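Local coordinates for BluB-like flavoprotein (Clostridium difficile 630, PDB 3EO8) that binds flavin mononucleotide and probably acts as an oxidoreductase of the nitroreductase family, at residues I43-F48 against V106-Y111. Numbering follows the deposited sequence.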
loop_
_atom_site.group_PDB
_atom_site.type_symbol
_atom_site.label_atom_id
_atom_site.label_comp_id
_atom_site.label_asym_id
_atom_site.label_seq_id
_atom_site.Cartn_x
_atom_site.Cartn_y
_atom_site.Cartn_z
ATOM N N ILE A 43 -10.548 -8.178 1.976
ATOM C CA ILE A 43 -10.962 -8.022 0.587
ATOM C C ILE A 43 -10.007 -8.707 -0.400
ATOM O O ILE A 43 -10.444 -9.144 -1.460
ATOM C CB ILE A 43 -11.165 -6.541 0.200
ATOM C CG1 ILE A 43 -11.785 -6.437 -1.190
ATOM C CG2 ILE A 43 -9.842 -5.775 0.279
ATOM C CD1 ILE A 43 -12.312 -5.038 -1.514
ATOM N N GLN A 44 -8.722 -8.827 -0.053
ATOM C CA GLN A 44 -7.751 -9.448 -0.937
ATOM C C GLN A 44 -7.939 -8.962 -2.368
ATOM O O GLN A 44 -8.106 -9.754 -3.291
ATOM C CB GLN A 44 -7.844 -10.958 -0.885
ATOM C CG GLN A 44 -7.656 -11.551 0.503
ATOM C CD GLN A 44 -8.245 -12.942 0.610
ATOM O OE1 GLN A 44 -7.585 -13.924 0.297
ATOM N NE2 GLN A 44 -9.489 -13.030 1.058
ATOM N N ASN A 45 -7.845 -7.647 -2.545
ATOM C CA ASN A 45 -8.142 -7.012 -3.820
ATOM C C ASN A 45 -6.957 -7.041 -4.744
ATOM O O ASN A 45 -6.326 -6.014 -5.019
ATOM C CB ASN A 45 -8.622 -5.555 -3.623
ATOM C CG ASN A 45 -7.642 -4.682 -2.799
ATOM O OD1 ASN A 45 -6.954 -5.168 -1.867
ATOM N ND2 ASN A 45 -7.573 -3.387 -3.153
ATOM N N TRP A 46 -6.592 -8.247 -5.171
ATOM C CA TRP A 46 -5.423 -8.392 -6.026
ATOM C C TRP A 46 -5.554 -9.597 -6.938
ATOM O O TRP A 46 -6.167 -10.594 -6.549
ATOM C CB TRP A 46 -4.168 -8.535 -5.172
ATOM C CG TRP A 46 -4.286 -9.471 -3.971
ATOM C CD1 TRP A 46 -4.369 -10.829 -3.974
ATOM C CD2 TRP A 46 -4.204 -9.084 -2.601
ATOM N NE1 TRP A 46 -4.389 -11.306 -2.680
ATOM C CE2 TRP A 46 -4.290 -10.250 -1.823
ATOM C CE3 TRP A 46 -4.110 -7.848 -1.952
ATOM C CZ2 TRP A 46 -4.259 -10.217 -0.412
ATOM C CZ3 TRP A 46 -4.097 -7.814 -0.577
ATOM C CH2 TRP A 46 -4.151 -8.999 0.184
ATOM N N HIS A 47 -4.989 -9.480 -8.143
ATOM C CA HIS A 47 -4.879 -10.601 -9.087
ATOM C C HIS A 47 -3.588 -10.401 -9.870
ATOM O O HIS A 47 -3.378 -9.353 -10.466
ATOM C CB HIS A 47 -6.079 -10.682 -10.062
ATOM C CG HIS A 47 -6.117 -11.966 -10.833
ATOM N ND1 HIS A 47 -6.722 -13.104 -10.350
ATOM C CD2 HIS A 47 -5.571 -12.308 -12.021
ATOM C CE1 HIS A 47 -6.573 -14.085 -11.222
ATOM N NE2 HIS A 47 -5.878 -13.626 -12.245
ATOM N N PHE A 48 -2.724 -11.406 -9.873
ATOM C CA PHE A 48 -1.429 -11.292 -10.516
ATOM C C PHE A 48 -1.435 -12.015 -11.864
ATOM O O PHE A 48 -1.595 -13.241 -11.903
ATOM C CB PHE A 48 -0.329 -11.900 -9.611
ATOM C CG PHE A 48 -0.186 -11.183 -8.304
ATOM C CD1 PHE A 48 -1.090 -11.409 -7.264
ATOM C CD2 PHE A 48 0.819 -10.249 -8.119
ATOM C CE1 PHE A 48 -0.993 -10.696 -6.074
ATOM C CE2 PHE A 48 0.928 -9.543 -6.933
ATOM C CZ PHE A 48 0.023 -9.758 -5.909
ATOM N N VAL A 106 -0.278 -6.412 -11.987
ATOM C CA VAL A 106 -0.989 -6.581 -10.744
ATOM C C VAL A 106 -2.281 -5.813 -10.864
ATOM O O VAL A 106 -2.289 -4.561 -10.865
ATOM C CB VAL A 106 -0.190 -6.107 -9.529
ATOM C CG1 VAL A 106 -0.884 -6.596 -8.324
ATOM C CG2 VAL A 106 1.253 -6.691 -9.565
ATOM N N PHE A 107 -3.367 -6.573 -11.007
ATOM C CA PHE A 107 -4.716 -6.009 -11.063
ATOM C C PHE A 107 -5.262 -5.860 -9.650
ATOM O O PHE A 107 -4.872 -6.574 -8.741
ATOM C CB PHE A 107 -5.666 -6.886 -11.891
ATOM C CG PHE A 107 -5.543 -6.672 -13.376
ATOM C CD1 PHE A 107 -4.449 -7.164 -14.075
ATOM C CD2 PHE A 107 -6.499 -5.952 -14.066
ATOM C CE1 PHE A 107 -4.333 -6.970 -15.455
ATOM C CE2 PHE A 107 -6.386 -5.720 -15.423
ATOM C CZ PHE A 107 -5.303 -6.236 -16.136
ATOM N N THR A 108 -6.177 -4.921 -9.481
ATOM C CA THR A 108 -6.740 -4.619 -8.181
ATOM C C THR A 108 -8.178 -4.117 -8.417
ATOM O O THR A 108 -8.633 -4.026 -9.555
ATOM C CB THR A 108 -5.858 -3.594 -7.418
ATOM O OG1 THR A 108 -6.303 -3.473 -6.060
ATOM C CG2 THR A 108 -5.867 -2.207 -8.112
ATOM N N LYS A 109 -8.908 -3.888 -7.346
ATOM C CA LYS A 109 -10.235 -3.343 -7.404
ATOM C C LYS A 109 -10.476 -2.380 -6.233
ATOM O O LYS A 109 -9.744 -2.400 -5.223
ATOM C CB LYS A 109 -11.274 -4.463 -7.427
ATOM C CG LYS A 109 -11.348 -5.318 -6.162
ATOM C CD LYS A 109 -12.531 -6.287 -6.186
ATOM C CE LYS A 109 -12.407 -7.263 -4.998
ATOM N NZ LYS A 109 -13.645 -8.029 -4.659
ATOM N N VAL A 110 -11.480 -1.519 -6.378
ATOM C CA VAL A 110 -11.754 -0.510 -5.363
ATOM C C VAL A 110 -12.243 -1.167 -4.082
ATOM O O VAL A 110 -12.995 -2.137 -4.124
ATOM C CB VAL A 110 -12.808 0.532 -5.850
ATOM C CG1 VAL A 110 -13.249 1.420 -4.695
ATOM C CG2 VAL A 110 -12.258 1.364 -6.971
ATOM N N TYR A 111 -11.770 -0.670 -2.950
ATOM C CA TYR A 111 -12.247 -1.068 -1.624
ATOM C C TYR A 111 -12.896 0.149 -0.987
ATOM O O TYR A 111 -12.240 1.160 -0.789
ATOM C CB TYR A 111 -11.097 -1.561 -0.760
ATOM C CG TYR A 111 -11.474 -1.765 0.674
ATOM C CD1 TYR A 111 -12.450 -2.685 1.025
ATOM C CD2 TYR A 111 -10.865 -1.048 1.691
ATOM C CE1 TYR A 111 -12.807 -2.869 2.345
ATOM C CE2 TYR A 111 -11.204 -1.249 2.994
ATOM C CZ TYR A 111 -12.197 -2.164 3.314
ATOM O OH TYR A 111 -12.557 -2.343 4.632
HETATM O O HOH W 1 -12.531 -9.902 -2.971
#
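The Asn45 and Thr108 side chains run alongside each other, next to the bridge between His47 and Phe107. The Thr108 hydroxyl donates to Asn45 O, with Thr108 OG1 2.7 Å from that oxygen and tilted from the carbonyl plane. A chi1 of 55° tucks Asn45 CG in between the backbone N and C, which brings the amide over to segment 106-111. Asn45 ND2 gives a nearly straight hydrogen bond to Lys109 O (3.2 Å, 167° at the hydrogen), in both the amide and the carbonyl plane. Asn45 ND2 also hydrogen-bonds Gly138 O, so two carbonyls fix the amide.

His47 and Phe107 form the antiparallel hydrogen-bonded pair, with Phe107 N 2.8 Å from His47 O. Beyond it, Val106 CG1 sits over one face of the Phe48 ring, 4.1 Å from its centroid, a CH-pi contact.

At the Ile43 end, Ile43 CD1 meets Tyr111 CD1 at 3.5 Å. A water joins Lys109 NZ to Ile43 O.

The contact borders the flavin site: the Tyr111 side chain lies about 6 Å from bound flavin mononucleotide, and Trp46 packs on flavin-binding Ser39. Strand 102-108 continues the sheet to strand 189-197. Helix 137-155 packs on Asn45 and Thr108, helix 24-35 covers Phe48, and a strand of the second subunit pairs in parallel at Phe48.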